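Type C neurotoxin (Clostridium botulinum, PDB 3PME) probably binds gangliosides and membrane lipids on neurons, as the receptor-binding domain of a botulinum C/D mosaic neurotoxin. Local coordinates at residues Ser78-Ser84 / Asn190-Trp194; Ser84-Ile90 / Lys101-Gly107; Lys6-Leu10 / Ser21-Val27; Ile65-Val71 / Ile200-Leu205. All blocks are in the same frame, centred on the assembly; numbering follows the deposited sequence.

In the fold
All four contacts lie in the N-terminal, lectin-like half of the receptor-binding domain and illustrate how a beta sandwich is held together by contacts both near and far along the chain. Strand 193-201 runs through the scheme: interaction 1 uses its start and interaction 4 its end, with centres about 29 Å apart. Interaction 2 is nested inside the loop closed by interaction 1, shares Ser84 with it and touches it directly, Leu81 CD1 lying 3.6 Å from Tyr88 CE2. Interactions 3 and 4, centres about 14 Å apart, meet where strand 6-13 pairs with strand 193-201. Interaction 1 also faces the trefoil half, through Lys79 and the segment around Trp412.

Interaction 1: residues Ser78-Ser84 / Asn190-Trp194; sequences SKDLTNS and NQMLW
The hydroxyl of Ser78 shows how one small side chain can fasten two pieces of backbone. Ser78 OG donates to Asn190 O at 2.8 Å, in the carbonyl plane and on a lone pair, and accepts from Met192 N at 3.2 Å. It also takes the amide of Leu81 in its own segment, the N-cap bond of the short helix 79-82. This rotation, with OG between the backbone N and the carbonyl carbon (chi1 78°), lets one oxygen serve all three. Beside it, Ser78 N reaches Met192 O at 3.0 Å, so backbone and side chain together grip residues 190-192.

Further along, the extended Gln191 side chain sends NE2 to Asp80 O at 3.2 Å; the bond is nearly straight at hydrogen, and the donor stands well above the carbonyl plane. The other end of that amide, OE1, is taken by Asp188 N. A weak bond joins Asn190 ND2 to Asp80 OD2, their carboxylate and amide planes turned 68° apart. Around this polar centre, Leu81 CD2 meets Leu193 CD2 at 4.1 Å, while Leu81 and Gln191 also touch Tyr88. Outside the contact itself, Lys79 reaches the trefoil half, bonding Val413 O and making a cation-pi contact with Trp412. The arrangement is a serine N-cap, here joining a short helix to the lead-in of strand 193-201 in the lectin-like sandwich.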
loop_
_atom_site.group_PDB
_atom_site.type_symbol
_atom_site.label_atom_id
_atom_site.label_comp_id
_atom_site.label_asym_id
_atom_site.label_seq_id
_atom_site.Cartn_x
_atom_site.Cartn_y
_atom_site.Cartn_z
ATOM N N SER A 78 -7.491 1.075 9.183
ATOM C CA SER A 78 -7.936 -0.307 9.333
ATOM C C SER A 78 -9.348 -0.544 8.809
ATOM O O SER A 78 -10.160 0.377 8.709
ATOM C CB SER A 78 -7.828 -0.756 10.795
ATOM O OG SER A 78 -8.901 -0.248 11.577
ATOM N N LYS A 79 -9.632 -1.790 8.461
ATOM C CA LYS A 79 -10.962 -2.157 7.997
ATOM C C LYS A 79 -12.044 -1.809 9.017
ATOM O O LYS A 79 -13.080 -1.244 8.657
ATOM C CB LYS A 79 -11.014 -3.650 7.653
ATOM C CG LYS A 79 -12.419 -4.148 7.334
ATOM C CD LYS A 79 -12.437 -5.630 6.924
ATOM C CE LYS A 79 -11.874 -6.525 8.009
ATOM N NZ LYS A 79 -12.031 -7.978 7.685
ATOM N N ASP A 80 -11.820 -2.133 10.287
ATOM C CA ASP A 80 -12.852 -1.889 11.298
ATOM C C ASP A 80 -13.121 -0.400 11.515
ATOM O O ASP A 80 -14.252 -0.013 11.801
ATOM C CB ASP A 80 -12.520 -2.575 12.627
ATOM C CG ASP A 80 -12.790 -4.076 12.598
ATOM O OD1 ASP A 80 -12.952 -4.635 11.500
ATOM O OD2 ASP A 80 -12.833 -4.697 13.681
ATOM N N LEU A 81 -12.090 0.433 11.376
ATOM C CA LEU A 81 -12.281 1.868 11.523
ATOM C C LEU A 81 -12.983 2.408 10.281
ATOM O O LEU A 81 -13.865 3.260 10.375
ATOM C CB LEU A 81 -10.942 2.562 11.737
ATOM C CG LEU A 81 -10.966 4.060 12.014
ATOM C CD1 LEU A 81 -12.027 4.370 13.052
ATOM C CD2 LEU A 81 -9.592 4.499 12.489
ATOM N N THR A 82 -12.606 1.888 9.118
ATOM C CA THR A 82 -13.192 2.303 7.844
ATOM C C THR A 82 -14.683 1.974 7.774
ATOM O O THR A 82 -15.480 2.754 7.249
ATOM C CB THR A 82 -12.463 1.624 6.668
ATOM O OG1 THR A 82 -11.090 2.040 6.668
ATOM C CG2 THR A 82 -13.110 1.996 5.331
ATOM N N ASN A 83 -15.040 0.819 8.327
ATOM C CA ASN A 83 -16.417 0.321 8.323
ATOM C C ASN A 83 -17.353 1.127 9.218
ATOM O O ASN A 83 -18.574 1.075 9.069
ATOM C CB ASN A 83 -16.422 -1.151 8.752
ATOM C CG ASN A 83 -17.800 -1.783 8.684
ATOM O OD1 ASN A 83 -18.447 -1.776 7.633
ATOM N ND2 ASN A 83 -18.251 -2.351 9.805
ATOM N N SER A 84 -16.781 1.877 10.149
ATOM C CA SER A 84 -17.574 2.667 11.084
ATOM C C SER A 84 -18.284 3.852 10.418
ATOM O O SER A 84 -17.693 4.581 9.619
ATOM C CB SER A 84 -16.688 3.164 12.224
ATOM O OG SER A 84 -17.431 3.943 13.136
ATOM N N ASN A 190 -9.615 -3.402 17.070
ATOM C CA ASN A 190 -9.248 -3.515 15.661
ATOM C C ASN A 190 -9.337 -2.183 14.917
ATOM O O ASN A 190 -9.121 -2.114 13.707
ATOM C CB ASN A 190 -10.123 -4.555 14.966
ATOM C CG ASN A 190 -9.865 -5.963 15.465
ATOM O OD1 ASN A 190 -8.754 -6.291 15.887
ATOM N ND2 ASN A 190 -10.892 -6.806 15.408
ATOM N N GLN A 191 -9.681 -1.127 15.640
ATOM C CA GLN A 191 -9.765 0.192 15.030
ATOM C C GLN A 191 -8.465 0.957 15.259
ATOM O O GLN A 191 -8.095 1.268 16.390
ATOM C CB GLN A 191 -10.985 0.952 15.564
ATOM C CG GLN A 191 -12.300 0.321 15.106
ATOM C CD GLN A 191 -13.528 1.034 15.633
ATOM O OE1 GLN A 191 -13.548 1.504 16.768
ATOM N NE2 GLN A 191 -14.566 1.105 14.808
ATOM N N MET A 192 -7.760 1.228 14.167
ATOM C CA MET A 192 -6.426 1.802 14.237
ATOM C C MET A 192 -6.087 2.410 12.885
ATOM O O MET A 192 -6.727 2.113 11.887
ATOM C CB MET A 192 -5.404 0.717 14.602
ATOM C CG MET A 192 -5.221 -0.360 13.520
ATOM S SD MET A 192 -4.364 -1.835 14.108
ATOM C CE MET A 192 -5.588 -2.487 15.239
ATOM N N LEU A 193 -5.079 3.271 12.865
ATOM C CA LEU A 193 -4.578 3.808 11.610
ATOM C C LEU A 193 -3.110 4.147 11.742
ATOM O O LEU A 193 -2.582 4.282 12.853
ATOM C CB LEU A 193 -5.366 5.057 11.192
ATOM C CG LEU A 193 -5.224 6.306 12.061
ATOM C CD1 LEU A 193 -4.055 7.159 11.624
ATOM C CD2 LEU A 193 -6.499 7.125 12.002
ATOM N N TRP A 194 -2.465 4.304 10.594
ATOM C CA TRP A 194 -1.055 4.653 10.520
ATOM C C TRP A 194 -0.939 5.874 9.638
ATOM O O TRP A 194 -1.679 6.006 8.663
ATOM C CB TRP A 194 -0.241 3.529 9.864
ATOM C CG TRP A 194 -0.193 2.217 10.590
ATOM C CD1 TRP A 194 0.860 1.726 11.300
ATOM C CD2 TRP A 194 -1.216 1.202 10.630
ATOM N NE1 TRP A 194 0.557 0.475 11.795
ATOM C CE2 TRP A 194 -0.707 0.129 11.398
ATOM C CE3 TRP A 194 -2.501 1.091 10.088
ATOM C CZ2 TRP A 194 -1.446 -1.029 11.655
ATOM C CZ3 TRP A 194 -3.237 -0.064 10.343
ATOM C CH2 TRP A 194 -2.700 -1.112 11.123
#

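Interaction 2: residues Ser84-Ile90 / Lys101-Gly107; sequences SHNEYTI and KLCIRNG
Glu87 and Arg105 face each other in a non-hydrogen-bonded pair of an antiparallel sheet in the lectin-like half of the domain, on strands 87-90 and 101-105. Both side chains leave with CG anti to the backbone N (chi1 172° and 175°), but only the arginine bends farther out, at chi3. Glu87 OE1 lies at the edge of the guanidinium, near its plane, in a long salt bridge of 3.8 Å to Arg105 NE; the stronger partner of Arg105 is Glu110, in a salt bridge at NH2. On the same face, Cys103 SG rests 3.8 Å from Thr89 OG1.

Ile104 and Tyr88 occupy the opposite face; CG1 anti to the carbonyl carbon in both isoleucines sets Ile90 CG1 3.8 Å from Ile104 CG1. The Tyr88 ring runs back along its own strand, and Tyr88 OH accepts from Ser84 OG at 2.6 Å. Ser84 OG also accepts from Asn86 N, an ST turn. One water receives Lys101 NZ at 2.8 Å, donates to Glu87 OE2 and bonds Thr89 OG1.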
loop_
_atom_site.group_PDB
_atom_site.type_symbol
_atom_site.label_atom_id
_atom_site.label_comp_id
_atom_site.label_asym_id
_atom_site.label_seq_id
_atom_site.Cartn_x
_atom_site.Cartn_y
_atom_site.Cartn_z
ATOM N N SER A 84 -16.781 1.877 10.149
ATOM C CA SER A 84 -17.574 2.667 11.084
ATOM C C SER A 84 -18.284 3.852 10.418
ATOM O O SER A 84 -17.693 4.581 9.619
ATOM C CB SER A 84 -16.688 3.164 12.224
ATOM O OG SER A 84 -17.431 3.943 13.136
ATOM N N HIS A 85 -19.552 4.046 10.766
ATOM C CA HIS A 85 -20.329 5.157 10.239
ATOM C C HIS A 85 -19.993 6.450 10.967
ATOM O O HIS A 85 -20.375 7.537 10.526
ATOM C CB HIS A 85 -21.827 4.876 10.393
ATOM C CG HIS A 85 -22.335 3.780 9.513
ATOM N ND1 HIS A 85 -22.324 2.454 9.892
ATOM C CD2 HIS A 85 -22.887 3.812 8.278
ATOM C CE1 HIS A 85 -22.839 1.716 8.925
ATOM N NE2 HIS A 85 -23.187 2.516 7.933
ATOM N N ASN A 86 -19.295 6.324 12.092
ATOM C CA ASN A 86 -19.020 7.462 12.966
ATOM C C ASN A 86 -17.952 8.409 12.414
ATOM O O ASN A 86 -17.279 8.099 11.424
ATOM C CB ASN A 86 -18.617 6.979 14.361
ATOM C CG ASN A 86 -19.666 6.075 14.996
ATOM O OD1 ASN A 86 -20.803 5.999 14.528
ATOM N ND2 ASN A 86 -19.281 5.375 16.061
ATOM N N GLU A 87 -17.823 9.566 13.059
ATOM C CA GLU A 87 -16.816 10.562 12.711
ATOM C C GLU A 87 -15.711 10.603 13.758
ATOM O O GLU A 87 -15.988 10.634 14.955
ATOM C CB GLU A 87 -17.457 11.947 12.599
ATOM C CG GLU A 87 -16.452 13.073 12.437
ATOM C CD GLU A 87 -17.121 14.428 12.374
ATOM O OE1 GLU A 87 -17.774 14.718 11.350
ATOM O OE2 GLU A 87 -17.004 15.196 13.353
ATOM N N TYR A 88 -14.461 10.591 13.305
ATOM C CA TYR A 88 -13.310 10.611 14.202
ATOM C C TYR A 88 -12.377 11.740 13.789
ATOM O O TYR A 88 -11.953 11.796 12.638
ATOM C CB TYR A 88 -12.539 9.283 14.128
ATOM C CG TYR A 88 -13.398 8.053 14.370
ATOM C CD1 TYR A 88 -13.477 7.474 15.625
ATOM C CD2 TYR A 88 -14.156 7.498 13.343
ATOM C CE1 TYR A 88 -14.277 6.359 15.853
ATOM C CE2 TYR A 88 -14.954 6.387 13.562
ATOM C CZ TYR A 88 -15.010 5.827 14.817
ATOM O OH TYR A 88 -15.815 4.727 15.030
ATOM N N THR A 89 -12.062 12.641 14.713
ATOM C CA THR A 89 -11.017 13.619 14.444
ATOM C C THR A 89 -9.667 12.937 14.616
ATOM O O THR A 89 -9.409 12.315 15.645
ATOM C CB THR A 89 -11.124 14.837 15.380
ATOM O OG1 THR A 89 -12.355 15.524 15.118
ATOM C CG2 THR A 89 -9.965 15.798 15.141
ATOM N N ILE A 90 -8.809 13.044 13.606
ATOM C CA ILE A 90 -7.513 12.379 13.622
ATOM C C ILE A 90 -6.349 13.359 13.793
ATOM O O ILE A 90 -5.369 13.063 14.475
ATOM C CB ILE A 90 -7.296 11.601 12.310
ATOM C CG1 ILE A 90 -8.452 10.620 12.082
ATOM C CG2 ILE A 90 -5.938 10.906 12.305
ATOM C CD1 ILE A 90 -8.740 9.761 13.257
ATOM N N LYS A 101 -8.656 20.773 10.512
ATOM C CA LYS A 101 -8.561 19.423 11.064
ATOM C C LYS A 101 -8.756 18.381 9.971
ATOM O O LYS A 101 -9.272 18.669 8.894
ATOM C CB LYS A 101 -9.577 19.212 12.199
ATOM C CG LYS A 101 -11.036 19.321 11.778
ATOM C CD LYS A 101 -11.972 18.969 12.936
ATOM C CE LYS A 101 -13.416 19.267 12.565
ATOM N NZ LYS A 101 -14.345 19.039 13.705
ATOM N N LEU A 102 -8.291 17.170 10.252
ATOM C CA LEU A 102 -8.536 16.018 9.397
ATOM C C LEU A 102 -9.368 15.021 10.177
ATOM O O LEU A 102 -9.039 14.683 11.321
ATOM C CB LEU A 102 -7.227 15.352 8.995
ATOM C CG LEU A 102 -7.362 14.126 8.078
ATOM C CD1 LEU A 102 -7.741 14.556 6.667
ATOM C CD2 LEU A 102 -6.062 13.333 8.071
ATOM N N CYS A 103 -10.446 14.549 9.558
ATOM C CA CYS A 103 -11.311 13.535 10.166
ATOM C C CYS A 103 -11.473 12.328 9.261
ATOM O O CYS A 103 -11.212 12.388 8.060
ATOM C CB CYS A 103 -12.706 14.098 10.437
ATOM S SG CYS A 103 -12.734 15.614 11.385
ATOM N N ILE A 104 -11.921 11.229 9.861
ATOM C CA ILE A 104 -12.392 10.059 9.139
ATOM C C ILE A 104 -13.866 9.927 9.474
ATOM O O ILE A 104 -14.260 10.038 10.630
ATOM C CB ILE A 104 -11.663 8.785 9.614
ATOM C CG1 ILE A 104 -10.185 8.860 9.248
ATOM C CG2 ILE A 104 -12.315 7.528 9.047
ATOM C CD1 ILE A 104 -9.948 8.817 7.796
ATOM N N ARG A 105 -14.694 9.719 8.464
ATOM C CA ARG A 105 -16.111 9.560 8.723
ATOM C C ARG A 105 -16.738 8.645 7.692
ATOM O O ARG A 105 -16.695 8.923 6.495
ATOM C CB ARG A 105 -16.826 10.911 8.728
ATOM C CG ARG A 105 -18.326 10.779 8.875
ATOM C CD ARG A 105 -19.008 12.143 8.970
ATOM N NE ARG A 105 -18.534 13.082 7.957
ATOM C CZ ARG A 105 -18.890 13.042 6.678
ATOM N NH1 ARG A 105 -19.715 12.097 6.241
ATOM N NH2 ARG A 105 -18.412 13.940 5.829
ATOM N N ASN A 106 -17.306 7.543 8.172
ATOM C CA ASN A 106 -18.010 6.607 7.306
ATOM C C ASN A 106 -17.209 6.256 6.049
ATOM O O ASN A 106 -17.728 6.326 4.935
ATOM C CB ASN A 106 -19.377 7.193 6.921
ATOM C CG ASN A 106 -20.305 6.156 6.316
ATOM O OD1 ASN A 106 -20.152 4.960 6.558
ATOM N ND2 ASN A 106 -21.272 6.609 5.527
ATOM N N GLY A 107 -15.943 5.895 6.218
ATOM C CA GLY A 107 -15.148 5.445 5.090
ATOM C C GLY A 107 -14.690 6.556 4.159
ATOM O O GLY A 107 -14.283 6.303 3.036
HETATM O O HOH W 1 -15.208 5.560 8.974
HETATM O O HOH W 2 -14.638 16.284 13.801
#

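Interaction 3: residues Lys6-Leu10 / Ser21-Val27; sequences KILSL and SGYNAEV
Two torsions bring Ser21 and Tyr23 against the backbone of Ile7. With chi1 at 68°, Ser21 OG sits between its own N and carbonyl carbon, 3.3 Å from Ile7 O, while Ser21 CB rests on the peptide joining Ile7 to Leu8. Tyr23 turns CG anti to the carbonyl carbon (chi1 -62°), which brings the CD2-CE2 side of its ring to the preceding peptide, Lys6-Ile7: CE2 comes 3.4 Å from Lys6 O, near the ring plane, and 4.0 Å from Ile7 CG2. No direct hydrogen bond crosses here, but a water lies within hydrogen-bonding distance of both Lys6 O and Ser21 O.

The serine is itself held from within its loop. Its OG accepts from Tyr23 N, forming an ST turn, and bonds Asp19 OD1; the same aspartate also receives Ser9 N and Ala25 N. Farther along the two segments, apolar ends meet, with Leu8 CD1 at 3.9 Å from Ala25 CB and Leu10 CD2 at 3.8 Å from Val27 CG2. Strand 6-13 carries a classic beta bulge here, Ile7 and Leu8 sharing Ile200 as their partner. The leucines join the two sheets that strands 6-13 and 26-30 enter, as in a beta sandwich.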
loop_
_atom_site.group_PDB
_atom_site.type_symbol
_atom_site.label_atom_id
_atom_site.label_comp_id
_atom_site.label_asym_id
_atom_site.label_seq_id
_atom_site.Cartn_x
_atom_site.Cartn_y
_atom_site.Cartn_z
ATOM N N LYS A 6 9.566 23.510 3.175
ATOM C CA LYS A 6 9.063 22.653 4.244
ATOM C C LYS A 6 9.217 23.359 5.591
ATOM O O LYS A 6 10.333 23.693 5.992
ATOM C CB LYS A 6 9.813 21.320 4.234
ATOM C CG LYS A 6 9.099 20.189 4.938
ATOM C CD LYS A 6 9.529 18.828 4.385
ATOM C CE LYS A 6 11.036 18.671 4.404
ATOM N NZ LYS A 6 11.458 17.288 4.009
ATOM N N ILE A 7 8.108 23.603 6.284
ATOM C CA ILE A 7 8.172 24.250 7.594
ATOM C C ILE A 7 7.896 23.274 8.741
ATOM O O ILE A 7 7.993 23.631 9.909
ATOM C CB ILE A 7 7.270 25.506 7.685
ATOM C CG1 ILE A 7 5.800 25.158 7.451
ATOM C CG2 ILE A 7 7.736 26.567 6.692
ATOM C CD1 ILE A 7 5.105 24.626 8.677
ATOM N N LEU A 8 7.541 22.040 8.391
ATOM C CA LEU A 8 7.402 20.973 9.378
ATOM C C LEU A 8 7.614 19.655 8.664
ATOM O O LEU A 8 7.059 19.429 7.596
ATOM C CB LEU A 8 6.020 21.003 10.041
ATOM C CG LEU A 8 5.769 19.869 11.039
ATOM C CD1 LEU A 8 6.665 20.027 12.256
ATOM C CD2 LEU A 8 4.309 19.847 11.471
ATOM N N SER A 9 8.453 18.795 9.228
ATOM C CA SER A 9 8.700 17.489 8.647
ATOM C C SER A 9 8.939 16.489 9.770
ATOM O O SER A 9 10.021 16.463 10.376
ATOM C CB SER A 9 9.908 17.547 7.701
ATOM O OG SER A 9 10.032 16.353 6.949
ATOM N N LEU A 10 7.927 15.674 10.065
ATOM C CA LEU A 10 8.057 14.696 11.135
ATOM C C LEU A 10 8.780 13.476 10.598
ATOM O O LEU A 10 8.283 12.768 9.717
ATOM C CB LEU A 10 6.694 14.305 11.711
ATOM C CG LEU A 10 5.848 15.436 12.295
ATOM C CD1 LEU A 10 4.530 14.857 12.803
ATOM C CD2 LEU A 10 6.596 16.160 13.414
ATOM N N SER A 21 12.709 19.839 9.851
ATOM C CA SER A 21 12.549 20.904 8.867
ATOM C C SER A 21 13.603 21.994 9.017
ATOM O O SER A 21 13.858 22.752 8.080
ATOM C CB SER A 21 11.161 21.534 8.984
ATOM O OG SER A 21 11.022 22.254 10.201
ATOM N N GLY A 22 14.196 22.073 10.201
ATOM C CA GLY A 22 15.137 23.133 10.517
ATOM C C GLY A 22 14.516 24.147 11.457
ATOM O O GLY A 22 15.213 24.988 12.024
ATOM N N TYR A 23 13.197 24.068 11.628
ATOM C CA TYR A 23 12.480 25.007 12.486
ATOM C C TYR A 23 12.243 24.456 13.886
ATOM O O TYR A 23 11.635 25.115 14.721
ATOM C CB TYR A 23 11.153 25.430 11.845
ATOM C CG TYR A 23 11.324 26.157 10.536
ATOM C CD1 TYR A 23 11.531 27.532 10.505
ATOM C CD2 TYR A 23 11.292 25.470 9.331
ATOM C CE1 TYR A 23 11.689 28.202 9.304
ATOM C CE2 TYR A 23 11.446 26.128 8.129
ATOM C CZ TYR A 23 11.650 27.493 8.121
ATOM O OH TYR A 23 11.809 28.150 6.918
ATOM N N ASN A 24 12.728 23.243 14.135
ATOM C CA ASN A 24 12.744 22.661 15.475
ATOM C C ASN A 24 11.431 22.729 16.261
ATOM O O ASN A 24 11.416 23.121 17.427
ATOM C CB ASN A 24 13.877 23.282 16.304
ATOM C CG ASN A 24 15.248 22.865 15.814
ATOM O OD1 ASN A 24 15.976 23.661 15.222
ATOM N ND2 ASN A 24 15.608 21.605 16.054
ATOM N N ALA A 25 10.327 22.327 15.642
ATOM C CA ALA A 25 9.068 22.285 16.375
ATOM C C ALA A 25 9.207 21.329 17.552
ATOM O O ALA A 25 9.978 20.366 17.490
ATOM C CB ALA A 25 7.930 21.831 15.461
ATOM N N GLU A 26 8.467 21.591 18.623
ATOM C CA GLU A 26 8.393 20.636 19.718
ATOM C C GLU A 26 7.462 19.491 19.339
ATOM O O GLU A 26 6.342 19.720 18.891
ATOM C CB GLU A 26 7.887 21.302 20.997
ATOM C CG GLU A 26 7.626 20.310 22.112
ATOM C CD GLU A 26 6.894 20.919 23.294
ATOM O OE1 GLU A 26 6.606 22.137 23.268
ATOM O OE2 GLU A 26 6.604 20.169 24.251
ATOM N N VAL A 27 7.931 18.263 19.522
ATOM C CA VAL A 27 7.127 17.083 19.237
ATOM C C VAL A 27 7.057 16.233 20.495
ATOM O O VAL A 27 8.049 15.627 20.898
ATOM C CB VAL A 27 7.734 16.261 18.089
ATOM C CG1 VAL A 27 6.900 15.010 17.811
ATOM C CG2 VAL A 27 7.870 17.117 16.832
HETATM O O HOH W 3 12.949 23.032 5.386
#

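Interaction 4: residues Ile65-Val71 / Ile200-Leu205; sequences IYENSSV and IFSKEL
Ser70 and Phe201 meet as a hydrogen-bonded antiparallel pair, and the serine side chain then reaches the residues that follow strand 193-201. Phe201 N bonds Ser70 O at 2.8 Å, and Ser70 N returns to Phe201 O at 3.1 Å. With OG anti to its carbonyl carbon (chi1 -55°), the hydroxyl makes two bonds: Ser70 OG donates to Lys203 O at 2.7 Å, on a lone pair, and accepts Leu205 N at 2.9 Å. Together they fix this buried oxygen and hold the chain where it leaves the sheet and curls back.

That turn carries Leu205 over the ring of Phe201, with Leu205 CD1 3.9 Å above its plane and over its centre; Ser70 O lies at the ring's edge. On the other face of the sheet, Val71 CG2 packs against Ile200 CG1 at 4.2 Å, and Ile65 reaches in from the preceding 3-10 segment to set CD1 beside Ile200 CG2 and only 3.4 Å from Phe201 O.

Strand 141-148 holds residues next to these: Asn147 ND2 donates to Ser69 OG, beside Ser70, and Asn148 bonds the carboxylate of Glu204, beside Leu205. Strand 193-201 is flanked here by strands 68-77 and 6-13, an antiparallel arrangement consistent with the concanavalin-like jelly roll of clostridial neurotoxins.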
loop_
_atom_site.group_PDB
_atom_site.type_symbol
_atom_site.label_atom_id
_atom_site.label_comp_id
_atom_site.label_asym_id
_atom_site.label_seq_id
_atom_site.Cartn_x
_atom_site.Cartn_y
_atom_site.Cartn_z
ATOM N N ILE A 65 2.596 31.151 4.848
ATOM C CA ILE A 65 1.715 30.070 5.301
ATOM C C ILE A 65 0.284 30.553 5.479
ATOM O O ILE A 65 -0.672 29.794 5.310
ATOM C CB ILE A 65 2.195 29.448 6.634
ATOM C CG1 ILE A 65 1.578 28.064 6.831
ATOM C CG2 ILE A 65 1.861 30.341 7.816
ATOM C CD1 ILE A 65 2.148 27.019 5.921
ATOM N N TYR A 66 0.129 31.828 5.812
ATOM C CA TYR A 66 -1.205 32.369 5.989
ATOM C C TYR A 66 -1.892 32.641 4.651
ATOM O O TYR A 66 -3.104 32.834 4.603
ATOM C CB TYR A 66 -1.170 33.626 6.859
ATOM C CG TYR A 66 -1.737 33.420 8.247
ATOM C CD1 TYR A 66 -3.079 33.122 8.425
ATOM C CD2 TYR A 66 -0.936 33.543 9.373
ATOM C CE1 TYR A 66 -3.609 32.947 9.687
ATOM C CE2 TYR A 66 -1.451 33.360 10.645
ATOM C CZ TYR A 66 -2.793 33.066 10.793
ATOM O OH TYR A 66 -3.322 32.891 12.047
ATOM N N GLU A 67 -1.120 32.656 3.566
ATOM C CA GLU A 67 -1.685 32.856 2.235
ATOM C C GLU A 67 -1.766 31.558 1.442
ATOM O O GLU A 67 -2.730 31.322 0.717
ATOM C CB GLU A 67 -0.854 33.872 1.446
ATOM C CG GLU A 67 -0.533 35.148 2.212
ATOM C CD GLU A 67 0.587 35.942 1.557
ATOM O OE1 GLU A 67 0.644 35.974 0.307
ATOM O OE2 GLU A 67 1.416 36.525 2.290
ATOM N N ASN A 68 -0.742 30.722 1.573
ATOM C CA ASN A 68 -0.697 29.469 0.826
ATOM C C ASN A 68 0.102 28.387 1.538
ATOM O O ASN A 68 1.137 28.658 2.146
ATOM C CB ASN A 68 -0.160 29.690 -0.596
ATOM C CG ASN A 68 1.065 30.593 -0.640
ATOM O OD1 ASN A 68 2.003 30.447 0.148
ATOM N ND2 ASN A 68 1.058 31.543 -1.579
ATOM N N SER A 69 -0.381 27.149 1.464
ATOM C CA SER A 69 0.296 26.054 2.142
ATOM C C SER A 69 -0.030 24.745 1.458
ATOM O O SER A 69 -0.964 24.662 0.659
ATOM C CB SER A 69 -0.182 25.954 3.587
ATOM O OG SER A 69 -1.535 25.532 3.608
ATOM N N SER A 70 0.744 23.720 1.795
ATOM C CA SER A 70 0.425 22.357 1.403
ATOM C C SER A 70 0.668 21.443 2.592
ATOM O O SER A 70 1.565 21.677 3.403
ATOM C CB SER A 70 1.270 21.905 0.214
ATOM O OG SER A 70 1.141 22.813 -0.881
ATOM N N VAL A 71 -0.138 20.397 2.690
ATOM C CA VAL A 71 0.051 19.402 3.721
ATOM C C VAL A 71 0.138 18.065 2.997
ATOM O O VAL A 71 -0.708 17.778 2.155
ATOM C CB VAL A 71 -1.138 19.387 4.691
ATOM C CG1 VAL A 71 -0.948 18.289 5.708
ATOM C CG2 VAL A 71 -1.308 20.772 5.371
ATOM N N ILE A 200 4.439 19.765 6.270
ATOM C CA ILE A 200 3.695 20.969 5.915
ATOM C C ILE A 200 4.631 21.912 5.176
ATOM O O ILE A 200 5.775 22.072 5.567
ATOM C CB ILE A 200 3.093 21.663 7.143
ATOM C CG1 ILE A 200 2.110 20.721 7.847
ATOM C CG2 ILE A 200 2.370 22.971 6.725
ATOM C CD1 ILE A 200 1.480 21.277 9.104
ATOM N N PHE A 201 4.133 22.512 4.100
ATOM C CA PHE A 201 4.926 23.397 3.245
ATOM C C PHE A 201 4.301 24.784 3.267
ATOM O O PHE A 201 3.080 24.917 3.385
ATOM C CB PHE A 201 4.930 22.887 1.798
ATOM C CG PHE A 201 5.491 21.499 1.631
ATOM C CD1 PHE A 201 4.694 20.378 1.852
ATOM C CD2 PHE A 201 6.805 21.316 1.230
ATOM C CE1 PHE A 201 5.213 19.104 1.696
ATOM C CE2 PHE A 201 7.327 20.050 1.071
ATOM C CZ PHE A 201 6.528 18.940 1.301
ATOM N N SER A 202 5.136 25.811 3.136
ATOM C CA SER A 202 4.658 27.193 3.159
ATOM C C SER A 202 4.379 27.720 1.757
ATOM O O SER A 202 4.466 28.919 1.497
ATOM C CB SER A 202 5.686 28.094 3.836
ATOM O OG SER A 202 6.897 28.058 3.104
ATOM N N LYS A 203 4.060 26.817 0.845
ATOM C CA LYS A 203 3.646 27.204 -0.490
ATOM C C LYS A 203 2.653 26.180 -1.005
ATOM O O LYS A 203 2.540 25.082 -0.453
ATOM C CB LYS A 203 4.852 27.284 -1.428
ATOM C CG LYS A 203 5.533 25.950 -1.648
ATOM C CD LYS A 203 6.826 26.088 -2.435
ATOM C CE LYS A 203 6.593 26.033 -3.928
ATOM N NZ LYS A 203 7.899 25.991 -4.650
ATOM N N GLU A 204 1.947 26.545 -2.064
ATOM C CA GLU A 204 1.056 25.648 -2.772
ATOM C C GLU A 204 1.890 24.867 -3.782
ATOM O O GLU A 204 2.405 25.436 -4.744
ATOM C CB GLU A 204 -0.030 26.469 -3.478
ATOM C CG GLU A 204 -0.949 25.671 -4.369
ATOM C CD GLU A 204 -1.928 26.550 -5.123
ATOM O OE1 GLU A 204 -2.010 27.757 -4.805
ATOM O OE2 GLU A 204 -2.604 26.030 -6.037
ATOM N N LEU A 205 2.059 23.565 -3.553
ATOM C CA LEU A 205 2.907 22.767 -4.429
ATOM C C LEU A 205 2.232 22.559 -5.775
ATOM O O LEU A 205 1.028 22.313 -5.832
ATOM C CB LEU A 205 3.206 21.404 -3.803
ATOM C CG LEU A 205 4.060 21.367 -2.537
ATOM C CD1 LEU A 205 4.297 19.919 -2.114
ATOM C CD2 LEU A 205 5.378 22.084 -2.754
#